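Local coordinates for protein O-methyltransferase family 2 (PDB 5I2H) that probably transfers a methyl group from S-adenosyl-L-methionine to a hydroxyl oxygen of small molecules, working as a dimer, and binds the flavone apigenin, at residues 10-15 against 176-181; 26-31 against 318-323; 311-316 against 353-358; 326-329 against 333-336. One frame throughout, in Å; residues are numbered along the deposited sequence.

Contact 1: residues 10-15 against 176-181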
loop_
_atom_site.group_PDB
_atom_site.type_symbol
_atom_site.label_atom_id
_atom_site.label_comp_id
_atom_site.label_asym_id
_atom_site.label_seq_id
_atom_site.Cartn_x
_atom_site.Cartn_y
_atom_site.Cartn_z
ATOM N N LEU A 10 -31.605 1.336 -2.843
ATOM C CA LEU A 10 -31.704 0.537 -1.623
ATOM C C LEU A 10 -31.100 -0.848 -1.745
ATOM O O LEU A 10 -30.778 -1.460 -0.712
ATOM C CB LEU A 10 -33.168 0.388 -1.188
ATOM C CG LEU A 10 -33.820 1.719 -0.782
ATOM C CD1 LEU A 10 -35.293 1.509 -0.473
ATOM C CD2 LEU A 10 -33.102 2.385 0.412
ATOM N N ARG A 11 -30.948 -1.366 -2.957
ATOM C CA ARG A 11 -30.378 -2.695 -3.106
ATOM C C ARG A 11 -28.932 -2.686 -2.630
ATOM O O ARG A 11 -28.146 -1.807 -3.006
ATOM C CB ARG A 11 -30.456 -3.140 -4.560
ATOM C CG ARG A 11 -29.875 -4.531 -4.782
ATOM C CD ARG A 11 -30.936 -5.532 -5.204
ATOM N NE ARG A 11 -31.279 -5.429 -6.621
ATOM C CZ ARG A 11 -30.937 -6.314 -7.548
ATOM N NH1 ARG A 11 -31.310 -6.134 -8.808
ATOM N NH2 ARG A 11 -30.229 -7.382 -7.219
ATOM N N PHE A 12 -28.578 -3.670 -1.803
ATOM C CA PHE A 12 -27.210 -3.765 -1.312
ATOM C C PHE A 12 -26.269 -4.153 -2.456
ATOM O O PHE A 12 -26.653 -4.906 -3.350
ATOM C CB PHE A 12 -27.084 -4.806 -0.200
ATOM C CG PHE A 12 -27.947 -4.533 0.987
ATOM C CD1 PHE A 12 -28.001 -3.270 1.568
ATOM C CD2 PHE A 12 -28.720 -5.547 1.522
ATOM C CE1 PHE A 12 -28.804 -3.026 2.680
ATOM C CE2 PHE A 12 -29.529 -5.321 2.625
ATOM C CZ PHE A 12 -29.570 -4.057 3.211
ATOM N N PRO A 13 -25.038 -3.652 -2.474
ATOM C CA PRO A 13 -24.115 -4.075 -3.527
ATOM C C PRO A 13 -23.822 -5.556 -3.407
ATOM O O PRO A 13 -23.846 -6.126 -2.301
ATOM C CB PRO A 13 -22.868 -3.215 -3.279
ATOM C CG PRO A 13 -23.030 -2.609 -1.997
ATOM C CD PRO A 13 -24.466 -2.632 -1.581
ATOM N N PRO A 14 -23.580 -6.231 -4.530
ATOM C CA PRO A 14 -23.447 -7.698 -4.496
ATOM C C PRO A 14 -22.125 -8.176 -3.918
ATOM O O PRO A 14 -22.037 -9.339 -3.514
ATOM C CB PRO A 14 -23.575 -8.092 -5.973
ATOM C CG PRO A 14 -23.100 -6.898 -6.710
ATOM C CD PRO A 14 -23.597 -5.707 -5.901
ATOM N N THR A 15 -21.105 -7.322 -3.867
ATOM C CA THR A 15 -19.848 -7.607 -3.188
ATOM C C THR A 15 -19.472 -6.370 -2.400
ATOM O O THR A 15 -20.024 -5.291 -2.618
ATOM C CB THR A 15 -18.716 -7.945 -4.177
ATOM O OG1 THR A 15 -18.721 -6.990 -5.259
ATOM C CG2 THR A 15 -18.917 -9.351 -4.758
ATOM N N PHE A 176 -26.396 2.589 4.710
ATOM C CA PHE A 176 -26.750 3.742 5.515
ATOM C C PHE A 176 -28.252 3.857 5.692
ATOM O O PHE A 176 -28.743 4.033 6.816
ATOM C CB PHE A 176 -26.211 5.009 4.854
ATOM C CG PHE A 176 -26.585 6.263 5.586
ATOM C CD1 PHE A 176 -25.789 6.738 6.598
ATOM C CD2 PHE A 176 -27.720 6.958 5.253
ATOM C CE1 PHE A 176 -26.137 7.888 7.281
ATOM C CE2 PHE A 176 -28.093 8.108 5.927
ATOM C CZ PHE A 176 -27.300 8.574 6.943
ATOM N N ALA A 177 -28.997 3.805 4.580
ATOM C CA ALA A 177 -30.448 3.899 4.681
ATOM C C ALA A 177 -31.011 2.722 5.481
ATOM O O ALA A 177 -31.974 2.880 6.249
ATOM C CB ALA A 177 -31.073 3.983 3.291
ATOM N N ASP A 178 -30.418 1.533 5.316
ATOM C CA ASP A 178 -30.928 0.368 6.015
ATOM C C ASP A 178 -30.783 0.507 7.528
ATOM O O ASP A 178 -31.640 0.015 8.284
ATOM C CB ASP A 178 -30.209 -0.886 5.507
ATOM C CG ASP A 178 -30.741 -2.155 6.138
ATOM O OD1 ASP A 178 -31.936 -2.463 5.952
ATOM O OD2 ASP A 178 -29.955 -2.835 6.834
ATOM N N VAL A 179 -29.721 1.150 8.005
ATOM C CA VAL A 179 -29.495 1.196 9.456
ATOM C C VAL A 179 -29.946 2.496 10.108
ATOM O O VAL A 179 -29.932 2.577 11.347
ATOM C CB VAL A 179 -28.022 0.938 9.832
ATOM C CG1 VAL A 179 -27.566 -0.401 9.241
ATOM C CG2 VAL A 179 -27.127 2.096 9.383
ATOM N N LEU A 180 -30.351 3.504 9.338
ATOM C CA LEU A 180 -30.858 4.725 9.957
ATOM C C LEU A 180 -32.195 4.466 10.642
ATOM O O LEU A 180 -33.157 4.081 9.964
ATOM C CB LEU A 180 -31.024 5.819 8.913
ATOM C CG LEU A 180 -31.607 7.116 9.459
ATOM C CD1 LEU A 180 -30.643 7.779 10.432
ATOM C CD2 LEU A 180 -31.911 8.033 8.293
ATOM N N PRO A 181 -32.314 4.669 11.957
ATOM C CA PRO A 181 -33.614 4.471 12.618
ATOM C C PRO A 181 -34.617 5.536 12.192
ATOM O O PRO A 181 -34.244 6.648 11.830
ATOM C CB PRO A 181 -33.280 4.581 14.115
ATOM C CG PRO A 181 -31.757 4.355 14.219
ATOM C CD PRO A 181 -31.233 4.964 12.914
#
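Phe12 and Asp178 carry most of this contact, in which the N-terminal arm of the chain lies along the last turn of helix 154-179, the long helix beside the Rossmann-like methyltransferase sheet. The phenyl ring of Phe12 presents its outer end to the aspartate: CZ comes to 3.7 Å from Asp178 CG, and CE1 to 3.8 Å from Asp178 CB. The methylene CB lies in the ring plane, at the edge, while the carboxylate is turned nearly perpendicular to the ring, their planes 81° apart. In this arrangement the ring's slightly positive rim hydrogens are turned to the acid, probably a mildly favourable electrostatic match. Asp178 gets there because its CG stands anti to the backbone N (chi1 -177°), which extends the short side chain out from the helix. An aspartate suits such an exposed position, since its methylene packs against the ring while its carboxylate can remain hydrated. On the same ring Arg175, one turn earlier, makes a cation-pi interaction, and Pro174 also touches Phe12, so one aromatic residue holds the arm to several points of the helix. Two residues before Phe12, Leu10 reaches the buried Ala177, which also packs on Ala213 of helix 209-217; Leu10 itself touches Gln216 there. Alanine keeps the helix surface low enough for both neighbours to approach. Beyond Phe12 the arm runs on to the second subunit, where Thr15 OG1 bonds to His97 of that chain. The leucine's grip is a single methyl contact, Leu10 CD2 to Ala177 CB at 3.9 Å.

Contact 2: residues 26-31 against 318-323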
loop_
_atom_site.group_PDB
_atom_site.type_symbol
_atom_site.label_atom_id
_atom_site.label_comp_id
_atom_site.label_asym_id
_atom_site.label_seq_id
_atom_site.Cartn_x
_atom_site.Cartn_y
_atom_site.Cartn_z
ATOM N N GLY A 26 -2.286 2.281 -0.512
ATOM C CA GLY A 26 -0.959 1.759 -0.219
ATOM C C GLY A 26 0.154 2.772 -0.372
ATOM O O GLY A 26 1.157 2.692 0.342
ATOM N N ASN A 27 0.032 3.699 -1.328
ATOM C CA ASN A 27 1.111 4.678 -1.512
ATOM C C ASN A 27 1.409 5.449 -0.232
ATOM O O ASN A 27 2.556 5.866 -0.025
ATOM C CB ASN A 27 0.777 5.703 -2.606
ATOM C CG ASN A 27 -0.438 6.555 -2.227
ATOM O OD1 ASN A 27 -1.554 6.032 -2.126
ATOM N ND2 ASN A 27 -0.223 7.851 -1.980
ATOM N N PHE A 28 0.390 5.697 0.605
ATOM C CA PHE A 28 0.655 6.477 1.806
ATOM C C PHE A 28 1.479 5.707 2.814
ATOM O O PHE A 28 2.146 6.341 3.643
ATOM C CB PHE A 28 -0.650 6.991 2.419
ATOM C CG PHE A 28 -1.259 8.066 1.586
ATOM C CD1 PHE A 28 -0.675 9.324 1.560
ATOM C CD2 PHE A 28 -2.364 7.795 0.762
ATOM C CE1 PHE A 28 -1.212 10.336 0.763
ATOM C CE2 PHE A 28 -2.910 8.791 -0.045
ATOM C CZ PHE A 28 -2.318 10.072 -0.054
ATOM N N ALA A 29 1.457 4.368 2.773
ATOM C CA ALA A 29 2.391 3.591 3.589
ATOM C C ALA A 29 3.831 3.818 3.130
ATOM O O ALA A 29 4.708 4.167 3.934
ATOM C CB ALA A 29 2.028 2.102 3.524
ATOM N N THR A 30 4.077 3.683 1.823
ATOM C CA THR A 30 5.418 3.925 1.287
ATOM C C THR A 30 5.888 5.336 1.617
ATOM O O THR A 30 7.012 5.545 2.084
ATOM C CB THR A 30 5.395 3.744 -0.229
ATOM O OG1 THR A 30 4.824 2.477 -0.521
ATOM C CG2 THR A 30 6.805 3.877 -0.833
ATOM N N GLU A 31 5.032 6.320 1.357
ATOM C CA GLU A 31 5.419 7.714 1.550
ATOM C C GLU A 31 5.669 8.041 3.019
ATOM O O GLU A 31 6.624 8.759 3.345
ATOM C CB GLU A 31 4.346 8.622 0.968
ATOM C CG GLU A 31 4.320 8.529 -0.566
ATOM C CD GLU A 31 2.974 8.992 -1.168
ATOM O OE1 GLU A 31 2.137 9.567 -0.438
ATOM O OE2 GLU A 31 2.757 8.801 -2.376
ATOM N N SER A 318 -6.407 8.529 6.538
ATOM C CA SER A 318 -6.191 9.801 7.231
ATOM C C SER A 318 -5.049 10.610 6.614
ATOM O O SER A 318 -5.131 11.845 6.518
ATOM C CB SER A 318 -5.916 9.528 8.704
ATOM O OG SER A 318 -6.057 10.731 9.424
ATOM N N LEU A 319 -3.969 9.937 6.201
ATOM C CA LEU A 319 -2.895 10.636 5.501
ATOM C C LEU A 319 -3.371 11.218 4.180
ATOM O O LEU A 319 -2.940 12.311 3.798
ATOM C CB LEU A 319 -1.716 9.706 5.271
ATOM C CG LEU A 319 -0.964 9.390 6.555
ATOM C CD1 LEU A 319 -0.151 8.064 6.402
ATOM C CD2 LEU A 319 -0.035 10.558 6.954
ATOM N N ALA A 320 -4.246 10.500 3.463
ATOM C CA ALA A 320 -4.834 11.068 2.249
ATOM C C ALA A 320 -5.647 12.316 2.576
ATOM O O ALA A 320 -5.545 13.329 1.884
ATOM C CB ALA A 320 -5.722 10.045 1.536
ATOM N N LEU A 321 -6.475 12.252 3.628
ATOM C CA LEU A 321 -7.287 13.415 4.003
ATOM C C LEU A 321 -6.407 14.577 4.459
ATOM O O LEU A 321 -6.680 15.754 4.144
ATOM C CB LEU A 321 -8.273 13.022 5.105
ATOM C CG LEU A 321 -9.340 12.002 4.691
ATOM C CD1 LEU A 321 -10.091 11.544 5.925
ATOM C CD2 LEU A 321 -10.298 12.598 3.625
ATOM N N PHE A 322 -5.351 14.272 5.212
ATOM C CA PHE A 322 -4.417 15.311 5.637
ATOM C C PHE A 322 -3.788 15.990 4.432
ATOM O O PHE A 322 -3.589 17.218 4.424
ATOM C CB PHE A 322 -3.336 14.694 6.528
ATOM C CG PHE A 322 -2.215 15.636 6.849
ATOM C CD1 PHE A 322 -2.340 16.548 7.888
ATOM C CD2 PHE A 322 -1.043 15.646 6.068
ATOM C CE1 PHE A 322 -1.317 17.447 8.165
ATOM C CE2 PHE A 322 -0.012 16.526 6.347
ATOM C CZ PHE A 322 -0.143 17.431 7.396
ATOM N N SER A 323 -3.495 15.202 3.386
ATOM C CA SER A 323 -2.826 15.738 2.203
ATOM C C SER A 323 -3.742 16.620 1.378
ATOM O O SER A 323 -3.258 17.512 0.674
ATOM C CB SER A 323 -2.307 14.607 1.315
ATOM O OG SER A 323 -1.369 13.831 2.030
#
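Phe28 swings its CG anti to its own carbonyl carbon (chi1 -71°), and this sends the ring off helix 26-39 onto the backbone of helix 318-323, at Leu319 and Ala320. The two helices, one from the dimerisation region and one from the methyltransferase region, pack almost perpendicularly, their local axes 81° apart and 9.8 Å at closest approach. At this steep crossing the Phe28 ring makes most of the contact, and phenylalanine suits the place with its flat, wholly apolar surface. One face of the ring is laid over the helix: Ala320 N sits 3.9 Å above the plane of the Phe28 ring, over its centre, and Leu319 C lies nearer the rim. The small alanine is what lets the ring descend so far, with Phe28 CE2 only 3.5 Å from Ala320 CB. Leu319 slides past in the opposite direction, its CB packing on the ring at CD1; Leu319 also touches Val69 of helix 64-76. Over the opposite face Asn27 ND2 stands 3.3 Å above the centre of the Phe28 ring. That amide is steadied by its hydrogen bond to Glu31 OE2, which is nearly straight at 172°. Behind the crossing Leu321 touches the bound apigenin, and Thr30 OG1 bonds to Phe24 O of the second subunit, so the pair lies between pocket and dimer interface. Ser323 OG approaches Phe28 CE1 to 3.7 Å; its hydroxyl is given to Leu319 O, at 2.8 Å from Ser323 OG, on the face of that carbonyl opposite Ser323 N.

Contact 3: residues 311-316 against 353-358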
loop_
_atom_site.group_PDB
_atom_site.type_symbol
_atom_site.label_atom_id
_atom_site.label_comp_id
_atom_site.label_asym_id
_atom_site.label_seq_id
_atom_site.Cartn_x
_atom_site.Cartn_y
_atom_site.Cartn_z
ATOM N N PRO A 311 -7.205 1.763 13.189
ATOM C CA PRO A 311 -6.541 0.696 12.434
ATOM C C PRO A 311 -5.772 1.224 11.225
ATOM O O PRO A 311 -5.960 2.377 10.812
ATOM C CB PRO A 311 -7.705 -0.196 11.990
ATOM C CG PRO A 311 -8.897 0.727 11.974
ATOM C CD PRO A 311 -8.664 1.805 12.973
ATOM N N LEU A 312 -4.932 0.354 10.666
ATOM C CA LEU A 312 -4.030 0.748 9.588
ATOM C C LEU A 312 -4.790 1.365 8.414
ATOM O O LEU A 312 -4.382 2.402 7.873
ATOM C CB LEU A 312 -3.214 -0.465 9.116
ATOM C CG LEU A 312 -2.206 -0.145 7.998
ATOM C CD1 LEU A 312 -1.199 0.935 8.444
ATOM C CD2 LEU A 312 -1.476 -1.421 7.525
ATOM N N GLU A 313 -5.872 0.722 7.970
ATOM C CA GLU A 313 -6.501 1.237 6.758
ATOM C C GLU A 313 -7.056 2.650 6.979
ATOM O O GLU A 313 -7.015 3.475 6.049
ATOM C CB GLU A 313 -7.574 0.273 6.243
ATOM C CG GLU A 313 -8.673 -0.020 7.210
ATOM C CD GLU A 313 -8.371 -1.195 8.176
ATOM O OE1 GLU A 313 -7.202 -1.615 8.350
ATOM O OE2 GLU A 313 -9.359 -1.700 8.762
ATOM N N ILE A 314 -7.508 2.971 8.208
ATOM C CA ILE A 314 -8.026 4.321 8.484
ATOM C C ILE A 314 -6.861 5.284 8.673
ATOM O O ILE A 314 -6.943 6.455 8.264
ATOM C CB ILE A 314 -8.979 4.329 9.700
ATOM C CG1 ILE A 314 -10.129 3.336 9.501
ATOM C CG2 ILE A 314 -9.562 5.731 9.962
ATOM C CD1 ILE A 314 -10.794 3.437 8.138
ATOM N N ALA A 315 -5.746 4.807 9.239
ATOM C CA ALA A 315 -4.583 5.677 9.403
ATOM C C ALA A 315 -4.011 6.083 8.039
ATOM O O ALA A 315 -3.550 7.229 7.856
ATOM C CB ALA A 315 -3.540 4.974 10.276
ATOM N N LEU A 316 -4.047 5.178 7.059
ATOM C CA LEU A 316 -3.557 5.553 5.729
ATOM C C LEU A 316 -4.530 6.491 5.029
ATOM O O LEU A 316 -4.117 7.464 4.391
ATOM C CB LEU A 316 -3.285 4.307 4.873
ATOM C CG LEU A 316 -2.175 3.383 5.436
ATOM C CD1 LEU A 316 -1.913 2.210 4.472
ATOM C CD2 LEU A 316 -0.846 4.185 5.681
ATOM N N SER A 353 -20.740 0.795 5.611
ATOM C CA SER A 353 -19.792 -0.005 4.835
ATOM C C SER A 353 -18.623 0.889 4.446
ATOM O O SER A 353 -18.618 2.087 4.740
ATOM C CB SER A 353 -20.428 -0.620 3.583
ATOM O OG SER A 353 -19.464 -1.438 2.926
ATOM N N ALA A 354 -17.627 0.298 3.778
ATOM C CA ALA A 354 -16.404 1.009 3.399
ATOM C C ALA A 354 -15.810 1.746 4.599
ATOM O O ALA A 354 -15.363 2.891 4.501
ATOM C CB ALA A 354 -16.648 1.966 2.221
ATOM N N HIS A 355 -15.815 1.083 5.753
ATOM C CA HIS A 355 -15.321 1.608 7.026
ATOM C C HIS A 355 -16.167 2.745 7.598
ATOM O O HIS A 355 -15.749 3.379 8.579
ATOM C CB HIS A 355 -13.847 2.031 6.906
ATOM C CG HIS A 355 -12.945 0.905 6.502
ATOM N ND1 HIS A 355 -12.936 -0.308 7.162
ATOM C CD2 HIS A 355 -12.055 0.788 5.488
ATOM C CE1 HIS A 355 -12.059 -1.112 6.586
ATOM N NE2 HIS A 355 -11.514 -0.473 5.567
ATOM N N GLY A 356 -17.331 3.030 7.020
ATOM C CA GLY A 356 -18.171 4.103 7.525
ATOM C C GLY A 356 -18.903 3.720 8.789
ATOM O O GLY A 356 -19.154 2.537 9.071
ATOM N N HIS A 357 -19.209 4.739 9.585
ATOM C CA HIS A 357 -19.970 4.586 10.817
ATOM C C HIS A 357 -20.969 5.716 10.894
ATOM O O HIS A 357 -20.621 6.855 10.606
ATOM C CB HIS A 357 -19.073 4.643 12.054
ATOM C CG HIS A 357 -18.246 3.423 12.213
ATOM N ND1 HIS A 357 -17.024 3.258 11.594
ATOM C CD2 HIS A 357 -18.511 2.261 12.855
ATOM C CE1 HIS A 357 -16.550 2.057 11.886
ATOM N NE2 HIS A 357 -17.433 1.432 12.645
ATOM N N LEU A 358 -22.197 5.399 11.289
ATOM C CA LEU A 358 -23.225 6.408 11.519
ATOM C C LEU A 358 -23.240 6.689 13.016
ATOM O O LEU A 358 -23.577 5.805 13.822
ATOM C CB LEU A 358 -24.589 5.924 11.023
ATOM C CG LEU A 358 -25.791 6.761 11.474
ATOM C CD1 LEU A 358 -25.693 8.254 11.053
ATOM C CD2 LEU A 358 -27.095 6.113 10.960
#
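The imidazole of His355 is met by two side chains from one turn of helix 312-316, Glu313 over a face of the ring and Ile314 at its root. Glu313 crosses the histidine at about a right angle and lays its methylene CG on the ring, 3.3 Å from His355 NE2 and 3.6 Å from His355 CE1. Its carboxylate plane is inclined 40° to the imidazole, and the nearest oxygen, Glu313 OE2, stays 4.0 Å from His355 NE2, so the two make no salt bridge with each other. The glutamate folds over the ring because CG takes the position between backbone N and carbonyl carbon (chi1 59°) and the chain bends again at chi2 (-87°). Ile314 runs past the histidine in the opposite direction. Its CD1 methyl packs 3.6 Å from His355 CB, and the branched side chain also touches Leu304 and Ala329. His355 occupies a type I' beta turn, Ser353 to Gly356, that links the last two strands of the methyltransferase sheet as a beta hairpin. The turn closes with Gly356 N bonded to Ser353 O, and Ala354 and His355 both take the positive phi values of this turn type. From there the ring points to helix 312-324, while its polar end belongs to a third partner: NE2 is hydrogen-bonded to Asp22 of helix 18-24, which Glu313 also touches. A histidine suits this place, pairing an apolar root for Ile314 with a ring nitrogen for Asp22. Asp22, with Glu313 nearby, would probably favour the protonated form if the imidazole ionises.

Contact 4: residues 326-329 against 333-336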
loop_
_atom_site.group_PDB
_atom_site.type_symbol
_atom_site.label_atom_id
_atom_site.label_comp_id
_atom_site.label_asym_id
_atom_site.label_seq_id
_atom_site.Cartn_x
_atom_site.Cartn_y
_atom_site.Cartn_z
ATOM N N GLU A 326 -8.052 20.199 5.291
ATOM C CA GLU A 326 -7.586 20.787 6.543
ATOM C C GLU A 326 -7.758 19.852 7.742
ATOM O O GLU A 326 -7.363 20.210 8.862
ATOM C CB GLU A 326 -8.319 22.097 6.809
ATOM C CG GLU A 326 -7.955 23.153 5.772
ATOM C CD GLU A 326 -8.667 24.501 5.989
ATOM O OE1 GLU A 326 -9.182 24.785 7.098
ATOM O OE2 GLU A 326 -8.714 25.288 5.024
ATOM N N GLY A 327 -8.299 18.656 7.530
ATOM C CA GLY A 327 -8.544 17.756 8.641
ATOM C C GLY A 327 -7.757 16.452 8.620
ATOM O O GLY A 327 -6.605 16.384 8.162
ATOM N N ARG A 328 -8.404 15.408 9.119
ATOM C CA ARG A 328 -7.849 14.066 9.205
ATOM C C ARG A 328 -8.987 13.166 9.671
ATOM O O ARG A 328 -10.089 13.648 9.973
ATOM C CB ARG A 328 -6.662 14.014 10.175
ATOM C CG ARG A 328 -7.043 14.427 11.638
ATOM C CD ARG A 328 -6.052 13.761 12.648
ATOM N NE ARG A 328 -6.158 14.270 14.015
ATOM C CZ ARG A 328 -6.822 13.683 15.008
ATOM N NH1 ARG A 328 -7.459 12.518 14.815
ATOM N NH2 ARG A 328 -6.869 14.274 16.204
ATOM N N ALA A 329 -8.730 11.847 9.719
ATOM C CA ALA A 329 -9.712 10.981 10.371
ATOM C C ALA A 329 -9.692 11.244 11.869
ATOM O O ALA A 329 -8.639 11.553 12.449
ATOM C CB ALA A 329 -9.421 9.501 10.093
ATOM N N GLU A 333 -14.323 9.044 20.202
ATOM C CA GLU A 333 -14.173 9.903 21.373
ATOM C C GLU A 333 -14.063 11.370 20.959
ATOM O O GLU A 333 -14.670 12.251 21.592
ATOM C CB GLU A 333 -12.959 9.438 22.185
ATOM C CG GLU A 333 -12.548 10.334 23.312
ATOM C CD GLU A 333 -11.338 9.753 24.074
ATOM O OE1 GLU A 333 -11.301 8.521 24.322
ATOM O OE2 GLU A 333 -10.410 10.523 24.401
ATOM N N GLU A 334 -13.368 11.644 19.842
ATOM C CA GLU A 334 -13.260 13.021 19.352
ATOM C C GLU A 334 -14.613 13.547 18.870
ATOM O O GLU A 334 -15.038 14.640 19.265
ATOM C CB GLU A 334 -12.180 13.105 18.267
ATOM C CG GLU A 334 -10.784 12.943 18.909
ATOM C CD GLU A 334 -9.623 12.859 17.915
ATOM O OE1 GLU A 334 -9.790 12.197 16.857
ATOM O OE2 GLU A 334 -8.545 13.440 18.232
ATOM N N TYR A 335 -15.327 12.776 18.045
ATOM C CA TYR A 335 -16.686 13.182 17.670
ATOM C C TYR A 335 -17.571 13.407 18.904
ATOM O O TYR A 335 -18.295 14.414 18.981
ATOM C CB TYR A 335 -17.317 12.159 16.728
ATOM C CG TYR A 335 -16.698 12.206 15.356
ATOM C CD1 TYR A 335 -16.850 13.348 14.558
ATOM C CD2 TYR A 335 -15.941 11.146 14.867
ATOM C CE1 TYR A 335 -16.261 13.449 13.316
ATOM C CE2 TYR A 335 -15.361 11.204 13.585
ATOM C CZ TYR A 335 -15.526 12.370 12.820
ATOM O OH TYR A 335 -14.917 12.484 11.603
ATOM N N ARG A 336 -17.485 12.519 19.901
ATOM C CA ARG A 336 -18.332 12.670 21.084
ATOM C C ARG A 336 -17.974 13.919 21.878
ATOM O O ARG A 336 -18.858 14.545 22.479
ATOM C CB ARG A 336 -18.250 11.419 21.961
ATOM C CG ARG A 336 -18.991 10.229 21.377
ATOM C CD ARG A 336 -19.225 9.149 22.413
ATOM N NE ARG A 336 -20.083 9.682 23.479
ATOM C CZ ARG A 336 -20.479 9.020 24.558
ATOM N NH1 ARG A 336 -20.100 7.765 24.759
ATOM N NH2 ARG A 336 -21.258 9.636 25.446
#
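The guanidinium of Arg328 meets the carboxylate of Glu334 at its edge and end-on, each terminal nitrogen taking one oxygen. Arg328 NH2 bonds to Glu334 OE2 at 2.8 Å, nearly straight (164°), with the oxygen close to the guanidinium plane. The partner bond, Arg328 NH1 to Glu334 OE1 at 3.1 Å, is more bent, and OE1 uses its syn lone pair. The two flat groups are twisted by 37°, consistent with the unequal bonds of this bidentate salt bridge. Arginine suits the place because its chain, extended from CG to NE, reaches from the loop after helix 312-324 across to helix 332-341. The same NH1 also donates to the backbone of the next residue, Ala329 O, 2.8 Å from Arg328 NH1 and in its carbonyl plane, so the guanidinium is pinned to its own loop as well. Glutamate, extended beyond CG, answers from the first turn of the helix, where its OE1 further accepts from Ser331 N, the Glu-to-N-cap half of a capping box. Around them, Gln68 and Val69 of helix 64-76 touch Arg328. Glu334 OE2 has a second cationic partner, Arg277, whose NH1 comes close to NH2 of Arg328. One carboxylate therefore serves both arginines, which would probably keep Glu334 ionised and hold the two guanidinium groups side by side.

Overall arrangement
From the N terminus, the arm at 10-15 closes the first long loop in contact 1, against the end of helix 154-179. Contact 2 begins inside that loop, at 26-31, and ends far beyond it at 318-323, so the two cross; both also touch the second subunit. Contact 3 crosses contact 2 in turn, because 311-316 precedes 318-323 on the shared helix 312-324 and its partner is the final hairpin, 353-358. Contact 4, a short local closure, nests within the loop of contact 3, following contact 2. Phe176 and Leu180 pack on Leu358, joining contacts 1 and 3; Leu316 on Phe28 and Ala29 joins contacts 2 and 3, and so helices 26-39 and 312-324. Ser318 and Ile314 tie helix 312-324 to Ala329.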